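Local coordinates for protein signaling pathway modulator ZraP (Salmonella enterica subsp. enterica serovar Typhimurium, PDB 3LAY) that modulates the Zra envelope stress response in the periplasm, acting as both regulator and chaperone, and forms zinc-stabilised oligomers, at residues Q73-K78 with A141-P146; Q77-D82 with V134-A139; S88-Q93 with E123-K128. One frame throughout, in Å; residues are numbered along the deposited sequence.

All three contacts join the same two antiparallel helices, 70-106 and 112-142, at successive levels of the hairpin. Contact 1 lies at its open end, its centre about 19 Å from that of the chain; the centre of contact 2 is about 8 Å from that of contact 1, and contact 3 lies closest to the middle. Contact 1 is partly buried, with Ile145 as its buried residue, whereas contacts 2 and 3 are surface contacts. The chemistry also differs: in contact 1 an isoleucine beyond helix 112-142 meets small side chains; contact 2 adds an arginine-tyrosine stack to aliphatic packing; contact 3 pairs leucines flanked by Gln93 and by the CB of Lys128. Each also reaches the second subunit.

Contact 1: Q73-K78 with A141-P146; sequences QATAQK and AQAGIP
The flat group at the centre of the contact between Ile145 and Thr75-Ala76 is the peptide joining those two residues. Ile145 CD1 stands above the plane of this peptide, at its nitrogen end, 3.4 Å from Ala76 N. From that position the methyl also touches the helix side chains: Ala76 CB lies 3.8 Å from Ile145 CD1, and Thr75 CB is equally near. Ile145 holds CG1 anti to its own carbonyl carbon, and an extended second torsion (chi2 -177°) carries CD1 straight on to the helix surface. Thr75 turns its methyl, not its hydroxyl, anti to the backbone N, and CG2 meets Ala143 CB at 4.1 Å.

Chain direction explains how Ile145 reaches back. Helix 112-142 ends in a Schellman motif in which Gly144 takes positive phi and Gly144 N bonds to Ala141 O at 3.1 Å. The turn releases the chain from the helix, and Ile145 then folds against the first turns of helix 70-106, where Met140 also packs on both Ala76 and Ile145. At the same helix end, Ala141 packs on Leu105 of the second subunit. No hydrogen bond joins the two segments; between them the contact rests on dispersion and burial of aliphatic surface, to which Ile145 contributes the largest single share.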
ATOM      1  N   GLN J  73     -29.186  -4.166  -4.599  1.00 40.41           N
ATOM      2  CA  GLN J  73     -28.296  -3.505  -3.599  1.00 38.84           C
ATOM      3  C   GLN J  73     -29.054  -3.280  -2.298  1.00 36.60           C
ATOM      4  O   GLN J  73     -28.517  -3.483  -1.213  1.00 35.66           O
ATOM      5  CB  GLN J  73     -27.736  -2.146  -4.089  1.00 38.32           C
ATOM      6  CG  GLN J  73     -26.492  -2.169  -4.982  1.00 40.67           C
ATOM      7  N   ALA J  74     -30.317  -2.878  -2.446  1.00 34.90           N
ATOM      8  CA  ALA J  74     -31.203  -2.519  -1.328  1.00 33.19           C
ATOM      9  C   ALA J  74     -31.677  -3.751  -0.567  1.00 32.04           C
ATOM     10  O   ALA J  74     -31.619  -3.787   0.648  1.00 33.19           O
ATOM     11  CB  ALA J  74     -32.393  -1.659  -1.831  1.00 30.70           C
ATOM     12  N   THR J  75     -32.125  -4.784  -1.240  1.00 30.67           N
ATOM     13  CA  THR J  75     -32.503  -5.924  -0.465  1.00 30.65           C
ATOM     14  C   THR J  75     -31.282  -6.403   0.335  1.00 31.88           C
ATOM     15  O   THR J  75     -31.370  -6.651   1.534  1.00 33.86           O
ATOM     16  CB  THR J  75     -32.957  -7.005  -1.323  1.00 30.08           C
ATOM     17  OG1 THR J  75     -33.993  -6.493  -2.128  1.00 28.73           O
ATOM     18  CG2 THR J  75     -33.466  -8.144  -0.485  1.00 30.71           C
ATOM     19  N   ALA J  76     -30.140  -6.546  -0.315  1.00 31.13           N
ATOM     20  CA  ALA J  76     -28.979  -6.988   0.427  1.00 31.71           C
ATOM     21  C   ALA J  76     -28.760  -6.075   1.646  1.00 31.80           C
ATOM     22  O   ALA J  76     -28.560  -6.566   2.771  1.00 32.45           O
ATOM     23  CB  ALA J  76     -27.725  -7.011  -0.445  1.00 30.33           C
ATOM     24  N   GLN J  77     -28.823  -4.762   1.430  1.00 30.37           N
ATOM     25  CA  GLN J  77     -28.531  -3.831   2.495  1.00 29.64           C
ATOM     26  C   GLN J  77     -29.472  -4.062   3.634  1.00 29.10           C
ATOM     27  O   GLN J  77     -29.056  -4.074   4.782  1.00 27.15           O
ATOM     28  CB  GLN J  77     -28.624  -2.387   2.020  1.00 29.74           C
ATOM     29  CG  GLN J  77     -28.556  -1.362   3.153  1.00 31.28           C
ATOM     30  N   LYS J  78     -30.743  -4.295   3.314  1.00 28.73           N
ATOM     31  CA  LYS J  78     -31.738  -4.491   4.361  1.00 29.13           C
ATOM     32  C   LYS J  78     -31.458  -5.810   5.140  1.00 28.96           C
ATOM     33  O   LYS J  78     -31.473  -5.826   6.386  1.00 28.63           O
ATOM     34  CB  LYS J  78     -33.158  -4.462   3.778  1.00 28.57           C
ATOM     35  CG  LYS J  78     -34.243  -4.288   4.842  1.00 31.88           C
ATOM     36  CD  LYS J  78     -35.662  -4.710   4.317  1.00 37.25           C
ATOM     37  N   ALA J 141     -29.633 -15.823  -0.228  1.00 34.41           N
ATOM     38  CA  ALA J 141     -29.813 -16.801  -1.327  1.00 34.45           C
ATOM     39  C   ALA J 141     -31.258 -16.833  -1.768  1.00 33.69           C
ATOM     40  O   ALA J 141     -31.541 -16.848  -2.964  1.00 34.23           O
ATOM     41  CB  ALA J 141     -29.353 -18.224  -0.928  1.00 34.35           C
ATOM     42  N   GLN J 142     -32.171 -16.812  -0.811  1.00 32.23           N
ATOM     43  CA  GLN J 142     -33.571 -16.849  -1.170  1.00 32.53           C
ATOM     44  C   GLN J 142     -34.030 -15.598  -1.908  1.00 33.28           C
ATOM     45  O   GLN J 142     -35.049 -15.633  -2.571  1.00 32.48           O
ATOM     46  CB  GLN J 142     -34.458 -17.115   0.057  1.00 32.38           C
ATOM     47  CG  GLN J 142     -34.452 -18.548   0.513  1.00 27.01           C
ATOM     48  CD  GLN J 142     -35.218 -18.731   1.776  1.00 28.40           C
ATOM     49  OE1 GLN J 142     -35.130 -17.898   2.689  1.00 33.32           O
ATOM     50  NE2 GLN J 142     -35.960 -19.826   1.874  1.00 25.27           N
ATOM     51  N   ALA J 143     -33.297 -14.487  -1.797  1.00 35.10           N
ATOM     52  CA  ALA J 143     -33.675 -13.261  -2.543  1.00 35.52           C
ATOM     53  C   ALA J 143     -33.029 -13.192  -3.920  1.00 37.14           C
ATOM     54  O   ALA J 143     -33.217 -12.246  -4.624  1.00 37.55           O
ATOM     55  CB  ALA J 143     -33.377 -12.017  -1.761  1.00 34.97           C
ATOM     56  N   GLY J 144     -32.278 -14.200  -4.316  1.00 39.97           N
ATOM     57  CA  GLY J 144     -31.710 -14.191  -5.634  1.00 43.21           C
ATOM     58  C   GLY J 144     -30.522 -13.271  -5.710  1.00 47.37           C
ATOM     59  O   GLY J 144     -30.122 -12.868  -6.777  1.00 47.71           O
ATOM     60  N   ILE J 145     -29.927 -12.953  -4.577  1.00 52.73           N
ATOM     61  CA  ILE J 145     -28.796 -12.053  -4.577  1.00 57.03           C
ATOM     62  C   ILE J 145     -27.485 -12.798  -4.717  1.00 60.64           C
ATOM     63  O   ILE J 145     -27.137 -13.596  -3.861  1.00 60.02           O
ATOM     64  CB  ILE J 145     -28.794 -11.201  -3.323  1.00 57.98           C
ATOM     65  CG1 ILE J 145     -30.032 -10.324  -3.337  1.00 58.42           C
ATOM     66  CG2 ILE J 145     -27.601 -10.343  -3.292  1.00 58.18           C
ATOM     67  CD1 ILE J 145     -30.101  -9.410  -2.213  1.00 62.66           C
ATOM     68  N   PRO J 146     -26.746 -12.522  -5.815  1.00 65.94           N
ATOM     69  CA  PRO J 146     -25.457 -13.103  -6.239  1.00 68.20           C
ATOM     70  C   PRO J 146     -24.426 -13.399  -5.182  1.00 70.49           C
ATOM     71  O   PRO J 146     -24.106 -12.533  -4.341  1.00 72.57           O
ATOM     72  CB  PRO J 146     -24.868 -12.025  -7.141  1.00 67.94           C
ATOM     73  CG  PRO J 146     -26.029 -11.428  -7.810  1.00 68.59           C
ATOM     74  CD  PRO J 146     -27.209 -11.532  -6.809  1.00 67.55           C
TER

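Contact 2: Q77-D82 with V134-A139; sequences QKIYDD and VKRDVA
Arg136, which reaches across to Tyr80, grips OD1 of its neighbour Asp137 with two nitrogens: NH2 at 3.1 Å in a salt bridge, and NE at 3.5 Å in a weak bond. Asp137 OD1 receives NH2 on its syn side and lies near the guanidinium plane, with an N-H...O angle of 155°. Asp137 OD2 is hydrogen-bonded to Tyr101 OH of the second subunit, so one carboxylate ties the arginine to the subunit interface. Held this way, the guanidinium lies flat on Tyr80, planes 10° apart and centres 4.5 Å apart, displaced toward the hydroxyl end of the ring. Arg136 CD sits over the middle of the same ring in a CH-pi contact, 4.0 Å from the Tyr80 centroid. A bend at chi3 lets CD and the guanidinium both meet the ring.

Here, in the antiparallel helical hairpin, the short axes of 77-82 and 134-139 approach to 10.0 Å, at 168°. Alongside the stack, Ile79 CG2 packs on Arg136 CG at 3.7 Å and on the methyl of Ala139. Met140 touches both Ile79 and Tyr80, while Tyr83 makes a cation-pi contact with Arg136.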
ATOM      1  N   GLN J  77     -28.823  -4.762   1.430  1.00 30.37           N
ATOM      2  CA  GLN J  77     -28.531  -3.831   2.495  1.00 29.64           C
ATOM      3  C   GLN J  77     -29.472  -4.062   3.634  1.00 29.10           C
ATOM      4  O   GLN J  77     -29.056  -4.074   4.782  1.00 27.15           O
ATOM      5  CB  GLN J  77     -28.624  -2.387   2.020  1.00 29.74           C
ATOM      6  CG  GLN J  77     -28.556  -1.362   3.153  1.00 31.28           C
ATOM      7  N   LYS J  78     -30.743  -4.295   3.314  1.00 28.73           N
ATOM      8  CA  LYS J  78     -31.738  -4.491   4.361  1.00 29.13           C
ATOM      9  C   LYS J  78     -31.458  -5.810   5.140  1.00 28.96           C
ATOM     10  O   LYS J  78     -31.473  -5.826   6.386  1.00 28.63           O
ATOM     11  CB  LYS J  78     -33.158  -4.462   3.778  1.00 28.57           C
ATOM     12  CG  LYS J  78     -34.243  -4.288   4.842  1.00 31.88           C
ATOM     13  CD  LYS J  78     -35.662  -4.710   4.317  1.00 37.25           C
ATOM     14  N   ILE J  79     -31.173  -6.899   4.417  1.00 27.57           N
ATOM     15  CA  ILE J  79     -30.892  -8.146   5.076  1.00 27.73           C
ATOM     16  C   ILE J  79     -29.702  -7.975   6.038  1.00 28.27           C
ATOM     17  O   ILE J  79     -29.723  -8.442   7.166  1.00 26.35           O
ATOM     18  CB  ILE J  79     -30.683  -9.270   4.040  1.00 29.44           C
ATOM     19  CG1 ILE J  79     -32.026  -9.590   3.330  1.00 27.42           C
ATOM     20  CG2 ILE J  79     -30.087 -10.551   4.695  1.00 25.29           C
ATOM     21  CD1 ILE J  79     -31.894 -10.403   2.023  1.00 24.21           C
ATOM     22  N   TYR J  80     -28.690  -7.246   5.607  1.00 29.48           N
ATOM     23  CA  TYR J  80     -27.524  -7.019   6.462  1.00 31.48           C
ATOM     24  C   TYR J  80     -27.814  -6.144   7.686  1.00 31.97           C
ATOM     25  O   TYR J  80     -27.291  -6.408   8.753  1.00 32.96           O
ATOM     26  CB  TYR J  80     -26.332  -6.473   5.661  1.00 30.87           C
ATOM     27  CG  TYR J  80     -25.433  -7.538   5.151  1.00 34.39           C
ATOM     28  CD1 TYR J  80     -24.196  -7.743   5.726  1.00 42.34           C
ATOM     29  CD2 TYR J  80     -25.840  -8.404   4.150  1.00 39.28           C
ATOM     30  CE1 TYR J  80     -23.349  -8.751   5.283  1.00 43.76           C
ATOM     31  CE2 TYR J  80     -25.018  -9.400   3.696  1.00 41.69           C
ATOM     32  CZ  TYR J  80     -23.762  -9.567   4.269  1.00 44.60           C
ATOM     33  OH  TYR J  80     -22.923 -10.561   3.845  1.00 47.48           O
ATOM     34  N   ASP J  81     -28.623  -5.108   7.529  1.00 32.61           N
ATOM     35  CA  ASP J  81     -28.976  -4.255   8.655  1.00 33.13           C
ATOM     36  C   ASP J  81     -29.752  -5.077   9.635  1.00 32.77           C
ATOM     37  O   ASP J  81     -29.538  -4.989  10.844  1.00 33.86           O
ATOM     38  CB  ASP J  81     -29.837  -3.029   8.239  1.00 32.95           C
ATOM     39  CG  ASP J  81     -29.051  -2.002   7.414  1.00 35.32           C
ATOM     40  OD1 ASP J  81     -27.797  -2.083   7.391  1.00 39.24           O
ATOM     41  OD2 ASP J  81     -29.676  -1.122   6.778  1.00 38.29           O
ATOM     42  N   ASP J  82     -30.668  -5.878   9.130  1.00 32.23           N
ATOM     43  CA  ASP J  82     -31.456  -6.663  10.030  1.00 32.00           C
ATOM     44  C   ASP J  82     -30.556  -7.509  10.850  1.00 30.81           C
ATOM     45  O   ASP J  82     -30.678  -7.545  12.068  1.00 29.58           O
ATOM     46  CB  ASP J  82     -32.480  -7.465   9.275  1.00 32.86           C
ATOM     47  CG  ASP J  82     -33.614  -6.601   8.789  1.00 33.87           C
ATOM     48  OD1 ASP J  82     -33.665  -5.420   9.245  1.00 32.23           O
ATOM     49  OD2 ASP J  82     -34.447  -7.102   7.983  1.00 33.17           O
ATOM     50  N   VAL J 134     -26.059 -17.866   9.301  1.00 27.57           N
ATOM     51  CA  VAL J 134     -26.642 -18.780   8.355  1.00 25.95           C
ATOM     52  C   VAL J 134     -27.993 -18.257   7.943  1.00 24.75           C
ATOM     53  O   VAL J 134     -28.294 -18.244   6.759  1.00 23.17           O
ATOM     54  CB  VAL J 134     -26.733 -20.215   8.893  1.00 27.16           C
ATOM     55  CG1 VAL J 134     -27.452 -21.111   7.875  1.00 21.05           C
ATOM     56  CG2 VAL J 134     -25.279 -20.723   9.237  1.00 21.44           C
ATOM     57  N   LYS J 135     -28.797 -17.776   8.895  1.00 25.77           N
ATOM     58  CA  LYS J 135     -30.111 -17.204   8.522  1.00 26.46           C
ATOM     59  C   LYS J 135     -29.911 -16.135   7.517  1.00 25.96           C
ATOM     60  O   LYS J 135     -30.634 -16.044   6.544  1.00 26.41           O
ATOM     61  CB  LYS J 135     -30.854 -16.568   9.675  1.00 27.32           C
ATOM     62  CG  LYS J 135     -31.297 -17.524  10.729  1.00 32.73           C
ATOM     63  CD  LYS J 135     -32.343 -16.880  11.664  1.00 38.30           C
ATOM     64  CE  LYS J 135     -32.649 -17.841  12.876  1.00 40.89           C
ATOM     65  NZ  LYS J 135     -33.224 -17.123  14.081  1.00 43.41           N
ATOM     66  N   ARG J 136     -28.899 -15.324   7.734  1.00 25.09           N
ATOM     67  CA  ARG J 136     -28.656 -14.240   6.828  1.00 26.48           C
ATOM     68  C   ARG J 136     -28.239 -14.712   5.450  1.00 27.56           C
ATOM     69  O   ARG J 136     -28.786 -14.245   4.447  1.00 27.57           O
ATOM     70  CB  ARG J 136     -27.564 -13.385   7.377  1.00 27.58           C
ATOM     71  CG  ARG J 136     -27.394 -12.116   6.680  1.00 29.90           C
ATOM     72  CD  ARG J 136     -26.044 -11.554   7.002  1.00 32.49           C
ATOM     73  NE  ARG J 136     -24.974 -12.411   6.483  1.00 33.86           N
ATOM     74  CZ  ARG J 136     -23.733 -12.392   6.956  1.00 37.79           C
ATOM     75  NH1 ARG J 136     -23.447 -11.583   7.973  1.00 39.31           N
ATOM     76  NH2 ARG J 136     -22.786 -13.198   6.457  1.00 36.82           N
ATOM     77  N   ASP J 137     -27.289 -15.653   5.377  1.00 27.80           N
ATOM     78  CA  ASP J 137     -26.831 -16.119   4.073  1.00 27.61           C
ATOM     79  C   ASP J 137     -27.984 -16.776   3.322  1.00 29.00           C
ATOM     80  O   ASP J 137     -28.120 -16.600   2.087  1.00 28.42           O
ATOM     81  CB  ASP J 137     -25.680 -17.082   4.202  1.00 28.01           C
ATOM     82  CG  ASP J 137     -24.448 -16.475   4.887  1.00 30.53           C
ATOM     83  OD1 ASP J 137     -24.190 -15.286   4.710  1.00 35.85           O
ATOM     84  OD2 ASP J 137     -23.722 -17.211   5.592  1.00 33.38           O
ATOM     85  N   VAL J 138     -28.825 -17.516   4.062  1.00 28.80           N
ATOM     86  CA  VAL J 138     -29.966 -18.196   3.470  1.00 28.54           C
ATOM     87  C   VAL J 138     -30.993 -17.172   2.960  1.00 31.23           C
ATOM     88  O   VAL J 138     -31.622 -17.341   1.900  1.00 31.36           O
ATOM     89  CB  VAL J 138     -30.657 -19.100   4.510  1.00 28.73           C
ATOM     90  CG1 VAL J 138     -31.989 -19.528   4.012  1.00 17.58           C
ATOM     91  CG2 VAL J 138     -29.763 -20.274   4.864  1.00 24.46           C
ATOM     92  N   ALA J 139     -31.175 -16.117   3.742  1.00 32.85           N
ATOM     93  CA  ALA J 139     -32.083 -15.060   3.349  1.00 34.16           C
ATOM     94  C   ALA J 139     -31.590 -14.534   2.006  1.00 35.07           C
ATOM     95  O   ALA J 139     -32.350 -14.541   1.008  1.00 36.36           O
ATOM     96  CB  ALA J 139     -32.098 -13.957   4.382  1.00 33.93           C
TER

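Contact 3: S88-Q93 with E123-K128; sequences SALRQQ and ESLGQK
Leu90 and Leu125 meet methyl to methyl, Leu90 CD1 against Leu125 CD2 at 3.4 Å, the two side chains sliding past each other in opposite directions. They pack between the helices of an antiparallel alpha-hairpin, the subunit fold from which the decameric helical barrel is built. The short helix axes come within 9.7 Å at this level and cross at -148°, farther from antiparallel than nearer the hairpin's open end.

Leu90 uses both methyls. Its CG stands anti to the backbone N (chi1 -167°), which brings the branch across to helix 123-128, and CD2 rests on the aliphatic start of a lysine, 3.6 Å from Lys128 CB. Leu125 divides its branch in a similar way: while CD2 meets Leu90, CD1 lies against the backbone of the other helix, 3.9 Å from Gln93 C. The Gln93 side chain crosses Leu125 at about a right angle, with Gln93 CB 4.1 Å from Leu125 CD1, so the Gln93 side chain flanks Leu125.

Farther out, helix 88-93 is kinked: the backbone N atoms of Ala89 and Leu90 lack a bond to the turn before. In this region Arg91 bonds back along the helix, NH2 to Tyr84 O and NE to Thr87 OG1. Neighbouring chains adjoin both helices: Gln93 packs on Ser108 of the third subunit, and Glu123 OE1 makes a weak hydrogen bond with Gln127 NE2 of the second.

Beyond its CB, the Lys128 chain leaves the leucines. Bends at chi2 and chi3 fold it back along its own helix, where Lys128 NZ donates a hydrogen bond to Ser124 OG at 3.2 Å.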
ATOM      1  N   SER J  88     -26.349  -7.394  17.367  1.00 26.98           N
ATOM      2  CA  SER J  88     -25.715  -6.332  18.031  1.00 25.52           C
ATOM      3  C   SER J  88     -25.245  -6.682  19.450  1.00 24.22           C
ATOM      4  O   SER J  88     -24.063  -6.637  19.743  1.00 24.84           O
ATOM      5  CB  SER J  88     -26.731  -5.195  18.068  1.00 25.30           C
ATOM      6  OG  SER J  88     -26.194  -4.058  18.650  1.00 29.85           O
ATOM      7  N   ALA J  89     -26.141  -7.011  20.362  1.00 22.89           N
ATOM      8  CA  ALA J  89     -25.654  -7.251  21.728  1.00 22.17           C
ATOM      9  C   ALA J  89     -24.757  -8.496  21.785  1.00 22.97           C
ATOM     10  O   ALA J  89     -23.865  -8.597  22.626  1.00 24.76           O
ATOM     11  CB  ALA J  89     -26.792  -7.363  22.715  1.00 17.15           C
ATOM     12  N   LEU J  90     -25.000  -9.424  20.870  1.00 23.10           N
ATOM     13  CA  LEU J  90     -24.318 -10.685  20.843  1.00 23.15           C
ATOM     14  C   LEU J  90     -22.901 -10.486  20.348  1.00 23.20           C
ATOM     15  O   LEU J  90     -21.963 -11.039  20.898  1.00 23.47           O
ATOM     16  CB  LEU J  90     -25.117 -11.647  19.972  1.00 22.98           C
ATOM     17  CG  LEU J  90     -24.789 -13.127  20.008  1.00 24.45           C
ATOM     18  CD1 LEU J  90     -24.918 -13.768  21.417  1.00 21.44           C
ATOM     19  CD2 LEU J  90     -25.704 -13.799  19.018  1.00 21.74           C
ATOM     20  N   ARG J  91     -22.718  -9.642  19.361  1.00 23.05           N
ATOM     21  CA  ARG J  91     -21.375  -9.367  18.910  1.00 24.43           C
ATOM     22  C   ARG J  91     -20.544  -8.591  19.933  1.00 25.02           C
ATOM     23  O   ARG J  91     -19.332  -8.784  20.022  1.00 24.77           O
ATOM     24  CB  ARG J  91     -21.402  -8.594  17.606  1.00 25.63           C
ATOM     25  CG  ARG J  91     -21.803  -9.445  16.430  1.00 29.01           C
ATOM     26  CD  ARG J  91     -21.806  -8.666  15.111  1.00 32.98           C
ATOM     27  NE  ARG J  91     -22.969  -7.803  14.911  1.00 31.59           N
ATOM     28  CZ  ARG J  91     -23.031  -6.524  15.221  1.00 30.23           C
ATOM     29  NH1 ARG J  91     -21.997  -5.951  15.785  1.00 31.22           N
ATOM     30  NH2 ARG J  91     -24.148  -5.828  14.987  1.00 32.45           N
ATOM     31  N   GLN J  92     -21.188  -7.682  20.666  1.00 26.10           N
ATOM     32  CA  GLN J  92     -20.507  -6.877  21.684  1.00 26.23           C
ATOM     33  C   GLN J  92     -19.982  -7.820  22.750  1.00 27.30           C
ATOM     34  O   GLN J  92     -18.768  -7.789  23.050  1.00 29.06           O
ATOM     35  CB  GLN J  92     -21.456  -5.869  22.288  1.00 26.52           C
ATOM     36  CG  GLN J  92     -20.811  -4.753  23.136  1.00 29.14           C
ATOM     37  CD  GLN J  92     -21.852  -3.769  23.735  1.00 25.74           C
ATOM     38  N   GLN J  93     -20.873  -8.686  23.276  1.00 26.54           N
ATOM     39  CA  GLN J  93     -20.531  -9.673  24.301  1.00 26.86           C
ATOM     40  C   GLN J  93     -19.350 -10.517  23.835  1.00 26.27           C
ATOM     41  O   GLN J  93     -18.440 -10.756  24.594  1.00 22.93           O
ATOM     42  CB  GLN J  93     -21.766 -10.557  24.663  1.00 28.33           C
ATOM     43  CG  GLN J  93     -22.687  -9.947  25.788  1.00 33.83           C
ATOM     44  CD  GLN J  93     -24.241 -10.409  25.850  1.00 36.02           C
ATOM     45  OE1 GLN J  93     -24.739 -11.277  25.104  1.00 34.24           O
ATOM     46  NE2 GLN J  93     -24.969  -9.762  26.759  1.00 36.38           N
ATOM     47  N   GLU J 123     -17.313 -19.830  23.060  1.00 30.51           N
ATOM     48  CA  GLU J 123     -17.777 -20.830  22.116  1.00 31.97           C
ATOM     49  C   GLU J 123     -19.292 -20.789  21.944  1.00 30.66           C
ATOM     50  O   GLU J 123     -19.819 -20.851  20.836  1.00 29.03           O
ATOM     51  CB  GLU J 123     -17.354 -22.197  22.555  1.00 33.34           C
ATOM     52  CG  GLU J 123     -17.609 -23.297  21.543  1.00 38.80           C
ATOM     53  CD  GLU J 123     -17.167 -24.616  22.103  1.00 46.97           C
ATOM     54  OE1 GLU J 123     -16.190 -25.189  21.538  1.00 51.81           O
ATOM     55  OE2 GLU J 123     -17.734 -25.027  23.160  1.00 47.80           O
ATOM     56  N   SER J 124     -19.981 -20.691  23.059  1.00 30.25           N
ATOM     57  CA  SER J 124     -21.417 -20.582  23.054  1.00 31.02           C
ATOM     58  C   SER J 124     -21.927 -19.320  22.339  1.00 31.39           C
ATOM     59  O   SER J 124     -22.932 -19.376  21.641  1.00 31.57           O
ATOM     60  CB  SER J 124     -21.917 -20.548  24.476  1.00 30.42           C
ATOM     61  OG  SER J 124     -23.073 -19.755  24.469  1.00 35.41           O
ATOM     62  N   LEU J 125     -21.252 -18.182  22.557  1.00 31.05           N
ATOM     63  CA  LEU J 125     -21.630 -16.913  21.929  1.00 29.96           C
ATOM     64  C   LEU J 125     -21.385 -16.992  20.455  1.00 29.72           C
ATOM     65  O   LEU J 125     -22.171 -16.522  19.649  1.00 27.94           O
ATOM     66  CB  LEU J 125     -20.818 -15.767  22.500  1.00 29.09           C
ATOM     67  CG  LEU J 125     -21.203 -15.202  23.854  1.00 30.67           C
ATOM     68  CD1 LEU J 125     -20.101 -14.259  24.469  1.00 31.99           C
ATOM     69  CD2 LEU J 125     -22.520 -14.458  23.708  1.00 27.94           C
ATOM     70  N   GLY J 126     -20.255 -17.567  20.090  1.00 30.96           N
ATOM     71  CA  GLY J 126     -19.964 -17.739  18.680  1.00 32.06           C
ATOM     72  C   GLY J 126     -20.945 -18.693  17.996  1.00 32.65           C
ATOM     73  O   GLY J 126     -21.276 -18.508  16.869  1.00 33.92           O
ATOM     74  N   GLN J 127     -21.400 -19.723  18.677  1.00 33.63           N
ATOM     75  CA  GLN J 127     -22.349 -20.612  18.073  1.00 35.70           C
ATOM     76  C   GLN J 127     -23.644 -19.847  17.762  1.00 34.58           C
ATOM     77  O   GLN J 127     -24.229 -20.018  16.665  1.00 35.22           O
ATOM     78  CB  GLN J 127     -22.547 -21.886  18.927  1.00 37.42           C
ATOM     79  CG  GLN J 127     -23.824 -22.690  18.640  1.00 43.81           C
ATOM     80  CD  GLN J 127     -25.013 -22.336  19.582  1.00 51.61           C
ATOM     81  OE1 GLN J 127     -24.813 -21.915  20.754  1.00 56.36           O
ATOM     82  NE2 GLN J 127     -26.243 -22.559  19.094  1.00 46.22           N
ATOM     83  N   LYS J 128     -24.088 -19.015  18.702  1.00 32.84           N
ATOM     84  CA  LYS J 128     -25.255 -18.183  18.465  1.00 31.71           C
ATOM     85  C   LYS J 128     -24.982 -17.239  17.328  1.00 30.89           C
ATOM     86  O   LYS J 128     -25.821 -16.983  16.518  1.00 30.31           O
ATOM     87  CB  LYS J 128     -25.667 -17.360  19.692  1.00 31.86           C
ATOM     88  CG  LYS J 128     -26.776 -17.969  20.568  1.00 36.42           C
ATOM     89  CD  LYS J 128     -26.366 -18.554  21.882  1.00 41.55           C
ATOM     90  CE  LYS J 128     -26.483 -17.535  23.016  1.00 43.48           C
ATOM     91  NZ  LYS J 128     -25.745 -17.994  24.258  1.00 46.31           N
TER